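Local coordinates for AtxE2 (Asticcacaulis excentricus, PDB 5TXE), which hydrolyses the isopeptide bond of the lasso peptides astexin-2 and astexin-3, converting the threaded molecules into linear peptides, at residues A[68-73]-A[89-94]; A[197-202]-A[219-224]; A[360-365]-A[374-379]. The protein carries 1 engineered substitution. All blocks are in the same frame, centred on the assembly; numbering follows the deposited sequence.

Contact 1. Residues A[68-73]-A[89-94]; sequences RYVAFQ and VVKATD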
loop_
_atom_site.group_PDB
_atom_site.type_symbol
_atom_site.label_atom_id
_atom_site.label_comp_id
_atom_site.label_asym_id
_atom_site.label_seq_id
_atom_site.Cartn_x
_atom_site.Cartn_y
_atom_site.Cartn_z
ATOM N N ARG A 68 4.433 1.660 29.386
ATOM C CA ARG A 68 3.119 2.092 29.862
ATOM C C ARG A 68 2.343 2.980 28.893
ATOM O O ARG A 68 1.159 3.175 29.081
ATOM C CB ARG A 68 3.242 2.733 31.258
ATOM C CG ARG A 68 3.464 1.646 32.354
ATOM C CD ARG A 68 3.519 2.094 33.830
ATOM N NE ARG A 68 4.151 3.414 33.898
ATOM C CZ ARG A 68 3.609 4.503 34.444
ATOM N NH1 ARG A 68 2.428 4.451 35.059
ATOM N NH2 ARG A 68 4.269 5.656 34.390
ATOM N N TYR A 69 3.019 3.515 27.871
ATOM C CA TYR A 69 2.377 4.397 26.893
ATOM C C TYR A 69 2.703 3.961 25.467
ATOM O O TYR A 69 3.746 3.361 25.212
ATOM C CB TYR A 69 2.784 5.866 27.134
ATOM C CG TYR A 69 2.284 6.359 28.452
ATOM C CD1 TYR A 69 0.994 6.858 28.579
ATOM C CD2 TYR A 69 3.090 6.279 29.615
ATOM C CE1 TYR A 69 0.517 7.289 29.813
ATOM C CE2 TYR A 69 2.609 6.699 30.854
ATOM C CZ TYR A 69 1.318 7.188 30.945
ATOM O OH TYR A 69 0.824 7.612 32.163
ATOM N N VAL A 70 1.780 4.223 24.553
ATOM C CA VAL A 70 2.035 4.009 23.138
ATOM C C VAL A 70 1.829 5.333 22.406
ATOM O O VAL A 70 0.862 6.040 22.650
ATOM C CB VAL A 70 1.154 2.908 22.546
ATOM C CG1 VAL A 70 -0.321 3.185 22.693
ATOM C CG2 VAL A 70 1.520 2.673 21.085
ATOM N N ALA A 71 2.764 5.660 21.530
ATOM C CA ALA A 71 2.719 6.867 20.724
ATOM C C ALA A 71 2.593 6.489 19.238
ATOM O O ALA A 71 3.206 5.514 18.766
ATOM C CB ALA A 71 3.987 7.680 20.943
ATOM N N PHE A 72 1.797 7.269 18.517
ATOM C CA PHE A 72 1.484 6.990 17.126
ATOM C C PHE A 72 0.827 8.221 16.508
ATOM O O PHE A 72 0.280 9.045 17.237
ATOM C CB PHE A 72 0.521 5.808 17.033
ATOM C CG PHE A 72 -0.745 5.974 17.844
ATOM C CD1 PHE A 72 -0.738 5.782 19.194
ATOM C CD2 PHE A 72 -1.929 6.347 17.246
ATOM C CE1 PHE A 72 -1.906 5.924 19.936
ATOM C CE2 PHE A 72 -3.084 6.523 17.971
ATOM C CZ PHE A 72 -3.081 6.302 19.329
ATOM N N GLN A 73 0.870 8.318 15.172
ATOM C CA GLN A 73 0.251 9.393 14.392
ATOM C C GLN A 73 -1.050 9.002 13.787
ATOM O O GLN A 73 -1.196 7.908 13.234
ATOM C CB GLN A 73 1.177 9.858 13.292
ATOM C CG GLN A 73 0.692 11.089 12.565
ATOM C CD GLN A 73 1.467 11.263 11.270
ATOM O OE1 GLN A 73 2.257 12.245 11.079
ATOM N NE2 GLN A 73 1.307 10.263 10.375
ATOM N N VAL A 89 -0.292 11.237 18.840
ATOM C CA VAL A 89 -1.109 10.783 19.950
ATOM C C VAL A 89 -0.356 9.873 20.958
ATOM O O VAL A 89 0.486 9.083 20.563
ATOM C CB VAL A 89 -2.300 10.028 19.454
ATOM C CG1 VAL A 89 -3.278 9.761 20.601
ATOM C CG2 VAL A 89 -3.014 10.867 18.394
ATOM N N VAL A 90 -0.617 10.051 22.251
ATOM C CA VAL A 90 -0.044 9.216 23.299
ATOM C C VAL A 90 -1.210 8.630 24.076
ATOM O O VAL A 90 -2.142 9.313 24.389
ATOM C CB VAL A 90 0.849 10.021 24.217
ATOM C CG1 VAL A 90 1.261 9.182 25.412
ATOM C CG2 VAL A 90 2.094 10.475 23.473
ATOM N N LYS A 91 -1.181 7.335 24.307
ATOM C CA LYS A 91 -2.282 6.620 24.961
ATOM C C LYS A 91 -1.697 5.607 25.970
ATOM O O LYS A 91 -0.772 4.856 25.634
ATOM C CB LYS A 91 -3.077 5.884 23.914
ATOM C CG LYS A 91 -4.055 4.868 24.451
ATOM C CD LYS A 91 -5.202 5.533 25.171
ATOM C CE LYS A 91 -6.330 4.518 25.320
ATOM N NZ LYS A 91 -7.519 5.105 25.941
ATOM N N ALA A 92 -2.209 5.599 27.191
ATOM C CA ALA A 92 -1.719 4.639 28.218
ATOM C C ALA A 92 -2.114 3.252 27.795
ATOM O O ALA A 92 -3.263 3.022 27.400
ATOM C CB ALA A 92 -2.306 4.949 29.582
ATOM N N THR A 93 -1.168 2.326 27.859
ATOM C CA THR A 93 -1.455 0.976 27.431
ATOM C C THR A 93 -2.394 0.237 28.374
ATOM O O THR A 93 -2.974 -0.747 27.967
ATOM C CB THR A 93 -0.192 0.175 27.218
ATOM O OG1 THR A 93 0.578 0.197 28.420
ATOM C CG2 THR A 93 0.619 0.807 26.143
ATOM N N ASP A 94 -2.637 0.732 29.577
ATOM C CA ASP A 94 -3.626 0.059 30.476
ATOM C C ASP A 94 -5.085 0.351 30.167
ATOM O O ASP A 94 -5.970 -0.205 30.781
ATOM C CB ASP A 94 -3.333 0.353 31.969
ATOM C CG ASP A 94 -3.573 1.810 32.369
ATOM O OD1 ASP A 94 -4.266 2.577 31.661
ATOM O OD2 ASP A 94 -3.036 2.202 33.426
HETATM O O HOH W 1 -0.485 2.051 30.826
#
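Phe72 and Val89 face each other in a hydrogen-bonded pair of the antiparallel hairpin made by strands 69-78 and 83-92, and here the packing is close. Val89 CB sits over one face of the Phe72 ring, 4.0 Å from its centroid in a CH-pi contact, while Val89 CG1 lies 3.7 Å from Phe72 CZ. The ring comes across because Phe72 CG stands between its own backbone N and carbonyl carbon (chi1 55°); Lys91 CB meets its edge. A serine at this position would probably leave Val89 without its aromatic face and take from Tyr388 the ring it meets here. On the reverse face, Tyr69 CE1 rests 3.7 Å from Ala92 CB, a methyl small enough to let the ring lie near the backbone, and Trp134 packs against Tyr69, Ala71 and Val90.

Toward Arg68 the pairing gives way to solvent. Arg68 O accepts Thr93 N at 2.8 Å, from well above the carbonyl plane, and also a water at 2.6 Å that Asp94 N donates to. Arg68 turns its charge to Asp66, and Thr93 OG1 is hydrogen-bonded to Gly67 O. The chemistry thus implies a division of labour: apolar and aromatic side chains pack the buried stretch of the hairpin, while carbonyls, water and charges finish it where the strands end.

Contact 2. Residues A[197-202]-A[219-224]; sequences AEIERE and ARPRVL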
loop_
_atom_site.group_PDB
_atom_site.type_symbol
_atom_site.label_atom_id
_atom_site.label_comp_id
_atom_site.label_asym_id
_atom_site.label_seq_id
_atom_site.Cartn_x
_atom_site.Cartn_y
_atom_site.Cartn_z
ATOM N N ALA A 197 21.480 21.718 -7.408
ATOM C CA ALA A 197 21.955 23.028 -7.831
ATOM C C ALA A 197 22.867 22.887 -9.023
ATOM O O ALA A 197 22.874 23.747 -9.952
ATOM C CB ALA A 197 22.636 23.777 -6.662
ATOM N N GLU A 198 23.613 21.802 -9.067
ATOM C CA GLU A 198 24.453 21.585 -10.229
ATOM C C GLU A 198 23.587 21.362 -11.498
ATOM O O GLU A 198 23.890 21.907 -12.558
ATOM C CB GLU A 198 25.464 20.463 -9.994
ATOM C CG GLU A 198 26.496 20.225 -11.131
ATOM C CD GLU A 198 27.357 21.458 -11.578
ATOM O OE1 GLU A 198 27.777 22.292 -10.716
ATOM O OE2 GLU A 198 27.636 21.579 -12.819
ATOM N N ILE A 199 22.520 20.580 -11.397
ATOM C CA ILE A 199 21.604 20.425 -12.493
ATOM C C ILE A 199 21.078 21.760 -12.988
ATOM O O ILE A 199 21.012 21.980 -14.192
ATOM C CB ILE A 199 20.481 19.498 -12.083
ATOM C CG1 ILE A 199 21.011 18.055 -12.145
ATOM C CG2 ILE A 199 19.255 19.612 -12.987
ATOM C CD1 ILE A 199 20.065 17.091 -11.458
ATOM N N GLU A 200 20.724 22.647 -12.072
ATOM C CA GLU A 200 20.207 23.968 -12.383
ATOM C C GLU A 200 21.218 24.806 -13.139
ATOM O O GLU A 200 20.843 25.437 -14.138
ATOM C CB GLU A 200 19.712 24.673 -11.102
ATOM C CG GLU A 200 19.368 26.119 -11.252
ATOM C CD GLU A 200 18.072 26.357 -11.992
ATOM O OE1 GLU A 200 17.192 25.455 -12.018
ATOM O OE2 GLU A 200 17.920 27.486 -12.516
ATOM N N ARG A 201 22.493 24.731 -12.751
ATOM C CA ARG A 201 23.570 25.441 -13.472
ATOM C C ARG A 201 23.788 24.911 -14.846
ATOM O O ARG A 201 23.876 25.694 -15.792
ATOM C CB ARG A 201 24.939 25.365 -12.794
ATOM C CG ARG A 201 25.135 26.293 -11.616
ATOM C CD ARG A 201 26.594 26.229 -11.080
ATOM N NE ARG A 201 26.873 25.039 -10.224
ATOM C CZ ARG A 201 26.433 24.872 -8.959
ATOM N NH1 ARG A 201 25.657 25.802 -8.349
ATOM N NH2 ARG A 201 26.738 23.766 -8.303
ATOM N N GLU A 202 23.890 23.605 -14.958
ATOM C CA GLU A 202 24.048 22.953 -16.227
ATOM C C GLU A 202 22.941 23.296 -17.235
ATOM O O GLU A 202 23.202 23.393 -18.410
ATOM C CB GLU A 202 24.110 21.435 -16.030
ATOM C CG GLU A 202 25.478 21.006 -15.501
ATOM C CD GLU A 202 25.554 19.597 -14.880
ATOM O OE1 GLU A 202 24.527 18.823 -14.849
ATOM O OE2 GLU A 202 26.701 19.288 -14.405
ATOM N N ALA A 219 10.323 17.231 -16.881
ATOM C CA ALA A 219 11.224 17.551 -17.967
ATOM C C ALA A 219 12.578 18.038 -17.498
ATOM O O ALA A 219 13.208 18.826 -18.175
ATOM C CB ALA A 219 10.572 18.595 -18.841
ATOM N N ARG A 220 13.021 17.560 -16.347
ATOM C CA ARG A 220 14.308 17.897 -15.772
ATOM C C ARG A 220 15.083 16.632 -15.487
ATOM O O ARG A 220 14.503 15.591 -15.218
ATOM C CB ARG A 220 14.157 18.657 -14.476
ATOM C CG ARG A 220 13.499 20.016 -14.587
ATOM C CD ARG A 220 13.396 20.693 -13.180
ATOM N NE ARG A 220 14.696 21.163 -12.667
ATOM C CZ ARG A 220 15.275 22.309 -13.023
ATOM N NH1 ARG A 220 14.696 23.150 -13.885
ATOM N NH2 ARG A 220 16.432 22.661 -12.475
ATOM N N PRO A 221 16.420 16.708 -15.548
ATOM C CA PRO A 221 17.206 15.559 -15.174
ATOM C C PRO A 221 17.006 15.303 -13.679
ATOM O O PRO A 221 16.861 16.264 -12.928
ATOM C CB PRO A 221 18.639 16.003 -15.419
ATOM C CG PRO A 221 18.569 17.237 -16.211
ATOM C CD PRO A 221 17.269 17.854 -15.856
ATOM N N ARG A 222 17.005 14.034 -13.279
ATOM C CA ARG A 222 16.986 13.644 -11.875
ATOM C C ARG A 222 18.413 13.470 -11.373
ATOM O O ARG A 222 19.353 13.232 -12.158
ATOM C CB ARG A 222 16.236 12.316 -11.733
ATOM C CG ARG A 222 14.883 12.408 -12.373
ATOM C CD ARG A 222 13.577 11.933 -11.711
ATOM N NE ARG A 222 13.403 10.488 -11.609
ATOM C CZ ARG A 222 12.237 9.807 -11.565
ATOM N NH1 ARG A 222 11.027 10.359 -11.735
ATOM N NH2 ARG A 222 12.297 8.491 -11.390
ATOM N N VAL A 223 18.562 13.525 -10.066
ATOM C CA VAL A 223 19.812 13.287 -9.423
ATOM C C VAL A 223 20.051 11.785 -9.402
ATOM O O VAL A 223 19.202 11.011 -8.930
ATOM C CB VAL A 223 19.764 13.759 -7.954
ATOM C CG1 VAL A 223 21.022 13.351 -7.212
ATOM C CG2 VAL A 223 19.518 15.281 -7.868
ATOM N N LEU A 224 21.225 11.380 -9.854
ATOM C CA LEU A 224 21.662 9.962 -9.829
ATOM C C LEU A 224 22.357 9.618 -8.513
ATOM O O LEU A 224 23.120 10.415 -7.977
ATOM C CB LEU A 224 22.657 9.717 -10.958
ATOM C CG LEU A 224 22.086 10.044 -12.349
ATOM C CD1 LEU A 224 23.184 9.952 -13.433
ATOM C CD2 LEU A 224 20.912 9.122 -12.680
HETATM O O HOH W 2 16.082 25.672 -14.508
#
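Arg220 and Glu200 open the contact with a salt bridge at its exposed end. Arg220 NH2 donates to Glu200 OE1 at 2.9 Å, with a bent N-H...O angle of 140°; the nitrogen lies nearly on the extension of the C-O bond, and the guanidinium and carboxylate planes are almost parallel, 9° apart. Glu200 reaches over from the flank of helix 190-202 by a bend at chi2 (74°). A water bridges the pair, donating to Glu200 OE1 at 2.7 Å and accepting from Arg220 NH1 at 2.9 Å, so two donors grip that one oxygen. Long, flexible charged chains suit such a surface position, where water can share the work.

Pro221 follows, and the contact turns apolar. Its CD lies 3.9 Å from Ile199 CG2, the two side chains sliding past each other in opposite directions, while Ile199 CD1 reaches Pro221 O at 3.6 Å. Proline, with no N-H to donate, presents a rigid apolar ring to Ile199, and that ring also packs on Trp207, whose NE1 is bonded to Ile199 O.

Arg222 points the other way, forming a cation-pi contact with Tyr118; its side chain is about 5 Å from that of Trp116. Val223 CG2 lies 4.1 Å from Ile199 CD1, and Val223 also touches Ala195 and Phe192, one and two turns before Ile199. Branched Ile199 thus serves both neighbours: CG2 meets the Pro221 ring, and CD1 reaches Pro221 O and Val223 CG2. What results is a helix-and-loop excursion between strands 183-188 and 230-235 of a four-stranded antiparallel sheet, probably a propeller blade, with one side of the loop packed on the helix and the other near Trp116, which binds Astexin-3.

Contact 3. Residues A[360-365]-A[374-379]; sequences RLICAQ and LVTLNL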
loop_
_atom_site.group_PDB
_atom_site.type_symbol
_atom_site.label_atom_id
_atom_site.label_comp_id
_atom_site.label_asym_id
_atom_site.label_seq_id
_atom_site.Cartn_x
_atom_site.Cartn_y
_atom_site.Cartn_z
ATOM N N ARG A 360 1.682 -8.677 27.022
ATOM C CA ARG A 360 0.807 -8.187 25.954
ATOM C C ARG A 360 1.588 -7.721 24.714
ATOM O O ARG A 360 2.734 -7.271 24.764
ATOM C CB ARG A 360 -0.230 -7.153 26.441
ATOM C CG ARG A 360 0.115 -6.440 27.724
ATOM C CD ARG A 360 -1.071 -6.392 28.680
ATOM N NE ARG A 360 -2.065 -5.369 28.333
ATOM C CZ ARG A 360 -1.864 -4.052 28.433
ATOM N NH1 ARG A 360 -0.702 -3.534 28.840
ATOM N NH2 ARG A 360 -2.852 -3.235 28.100
ATOM N N LEU A 361 0.919 -7.868 23.588
ATOM C CA LEU A 361 1.312 -7.265 22.353
ATOM C C LEU A 361 0.390 -6.048 22.177
ATOM O O LEU A 361 -0.813 -6.146 22.369
ATOM C CB LEU A 361 1.073 -8.288 21.245
ATOM C CG LEU A 361 2.094 -8.427 20.151
ATOM C CD1 LEU A 361 3.521 -8.429 20.690
ATOM C CD2 LEU A 361 1.814 -9.702 19.387
ATOM N N ILE A 362 0.969 -4.912 21.847
ATOM C CA ILE A 362 0.189 -3.772 21.395
ATOM C C ILE A 362 0.353 -3.636 19.894
ATOM O O ILE A 362 1.482 -3.480 19.411
ATOM C CB ILE A 362 0.665 -2.500 22.080
ATOM C CG1 ILE A 362 0.259 -2.605 23.558
ATOM C CG2 ILE A 362 -0.099 -1.287 21.588
ATOM C CD1 ILE A 362 1.244 -3.198 24.497
ATOM N N CYS A 363 -0.760 -3.658 19.192
ATOM C CA CYS A 363 -0.790 -3.714 17.721
ATOM C C CYS A 363 -1.748 -2.705 17.081
ATOM O O CYS A 363 -2.767 -2.341 17.674
ATOM C CB CYS A 363 -1.303 -5.085 17.281
ATOM S SG CYS A 363 -0.335 -6.459 17.901
ATOM N N ALA A 364 -1.477 -2.314 15.839
ATOM C CA ALA A 364 -2.568 -1.825 15.019
ATOM C C ALA A 364 -3.266 -3.036 14.445
ATOM O O ALA A 364 -2.639 -4.051 14.213
ATOM C CB ALA A 364 -2.046 -0.932 13.894
ATOM N N GLN A 365 -4.557 -2.919 14.152
ATOM C CA GLN A 365 -5.325 -4.041 13.641
ATOM C C GLN A 365 -6.437 -3.528 12.753
ATOM O O GLN A 365 -6.960 -2.420 12.970
ATOM C CB GLN A 365 -5.945 -4.801 14.809
ATOM C CG GLN A 365 -6.769 -6.033 14.425
ATOM C CD GLN A 365 -8.260 -5.771 14.331
ATOM O OE1 GLN A 365 -8.813 -4.915 15.012
ATOM N NE2 GLN A 365 -8.936 -6.553 13.511
ATOM N N LEU A 374 -5.903 0.600 17.278
ATOM C CA LEU A 374 -4.983 -0.073 18.182
ATOM C C LEU A 374 -5.738 -1.046 19.100
ATOM O O LEU A 374 -6.833 -0.772 19.553
ATOM C CB LEU A 374 -4.226 0.916 19.030
ATOM C CG LEU A 374 -2.948 1.591 18.529
ATOM C CD1 LEU A 374 -2.734 1.484 17.048
ATOM C CD2 LEU A 374 -2.887 3.005 19.021
ATOM N N VAL A 375 -5.062 -2.132 19.427
ATOM C CA VAL A 375 -5.614 -3.296 20.055
ATOM C C VAL A 375 -4.521 -3.857 20.943
ATOM O O VAL A 375 -3.324 -3.609 20.684
ATOM C CB VAL A 375 -6.011 -4.188 18.872
ATOM C CG1 VAL A 375 -5.266 -5.486 18.736
ATOM C CG2 VAL A 375 -7.486 -4.188 18.610
ATOM N N THR A 376 -4.905 -4.529 22.041
ATOM C CA THR A 376 -3.934 -5.333 22.835
ATOM C C THR A 376 -4.244 -6.792 22.717
ATOM O O THR A 376 -5.379 -7.200 22.696
ATOM C CB THR A 376 -3.867 -4.977 24.352
ATOM O OG1 THR A 376 -5.150 -5.149 24.930
ATOM C CG2 THR A 376 -3.485 -3.571 24.567
ATOM N N LEU A 377 -3.220 -7.585 22.571
ATOM C CA LEU A 377 -3.408 -9.005 22.443
ATOM C C LEU A 377 -2.760 -9.669 23.679
ATOM O O LEU A 377 -1.572 -9.492 23.941
ATOM C CB LEU A 377 -2.757 -9.446 21.155
ATOM C CG LEU A 377 -3.393 -10.591 20.382
ATOM C CD1 LEU A 377 -4.897 -10.642 20.480
ATOM C CD2 LEU A 377 -3.062 -10.442 18.922
ATOM N N ASN A 378 -3.543 -10.416 24.444
ATOM C CA ASN A 378 -3.020 -11.151 25.598
ATOM C C ASN A 378 -2.182 -12.365 25.155
ATOM O O ASN A 378 -2.672 -13.269 24.489
ATOM C CB ASN A 378 -4.195 -11.548 26.487
ATOM C CG ASN A 378 -3.773 -12.255 27.772
ATOM O OD1 ASN A 378 -2.900 -13.129 27.792
ATOM N ND2 ASN A 378 -4.445 -11.911 28.842
ATOM N N LEU A 379 -0.909 -12.380 25.525
ATOM C CA LEU A 379 -0.007 -13.418 25.043
ATOM C C LEU A 379 -0.087 -14.779 25.794
ATOM O O LEU A 379 0.731 -15.681 25.546
ATOM C CB LEU A 379 1.433 -12.895 25.072
ATOM C CG LEU A 379 1.690 -11.746 24.106
ATOM C CD1 LEU A 379 3.143 -11.301 24.200
ATOM C CD2 LEU A 379 1.340 -12.168 22.690
#
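Leu361 and Leu377 form the apolar centre, their CB atoms 4.0 Å apart across a hydrogen-bonded antiparallel pair. Leu379 adds to it, crossing Leu361 at about a right angle with CD2 4.1 Å from Leu361 CB, and Leu331 of strand 328-335 packs on both Leu377 and Leu379. On the same face Val375 CG1 lies 4.2 Å from Cys363 CB, whose sulfur is tied to Cys354 of strand 350-357, a covalent link between neighbouring strands. Leucines and valine suit this buried face, which they fill. The backbones of Leu361 with Leu377 and Cys363 with Val375 bond in both directions; Cys363 N donates to Val375 O at 3.0 Å, practically straight (179°).

The other face is more mixed. Thr376 and Ile362 lie side by side, CG2 of the threonine 4.0 Å from Ile362 CG1; threonine suits the place by giving a methyl to Ile362 while its hydroxyl (chi1 58°) rides on the other branch. At the polar edge Arg360, bent at chi2 and chi3, brings NH2 obliquely to 3.6 Å from Thr376 CG2; NH1 is hydrogen-bonded to Gln357 OE1, and NH2 probably to Thr93 O. This is the central hairpin of a four-stranded antiparallel blade, as in the beta-propeller of prolyl oligopeptidases.

In the fold
From the N terminus the three contacts follow in series; none nests in or crosses another. Contact 1 closes a hairpin, 11 of its 15 intervening residues in strand, and pairs two strands of the first antiparallel sheet, probably a propeller blade. Contact 2 then closes 16 residues without helix or strand, fastening a loop to the helix before it. Contact 3 closes a hairpin with eight residues between its segments, in the last antiparallel sheet before the mixed hydrolase sheet. First and last meet: Thr93 probably accepts a hydrogen bond from Arg360, and Phe72 packs on Leu374, consistent with a propeller ring closing on itself. Contact 2 lies on the opposite side of the chain's centre from contact 3.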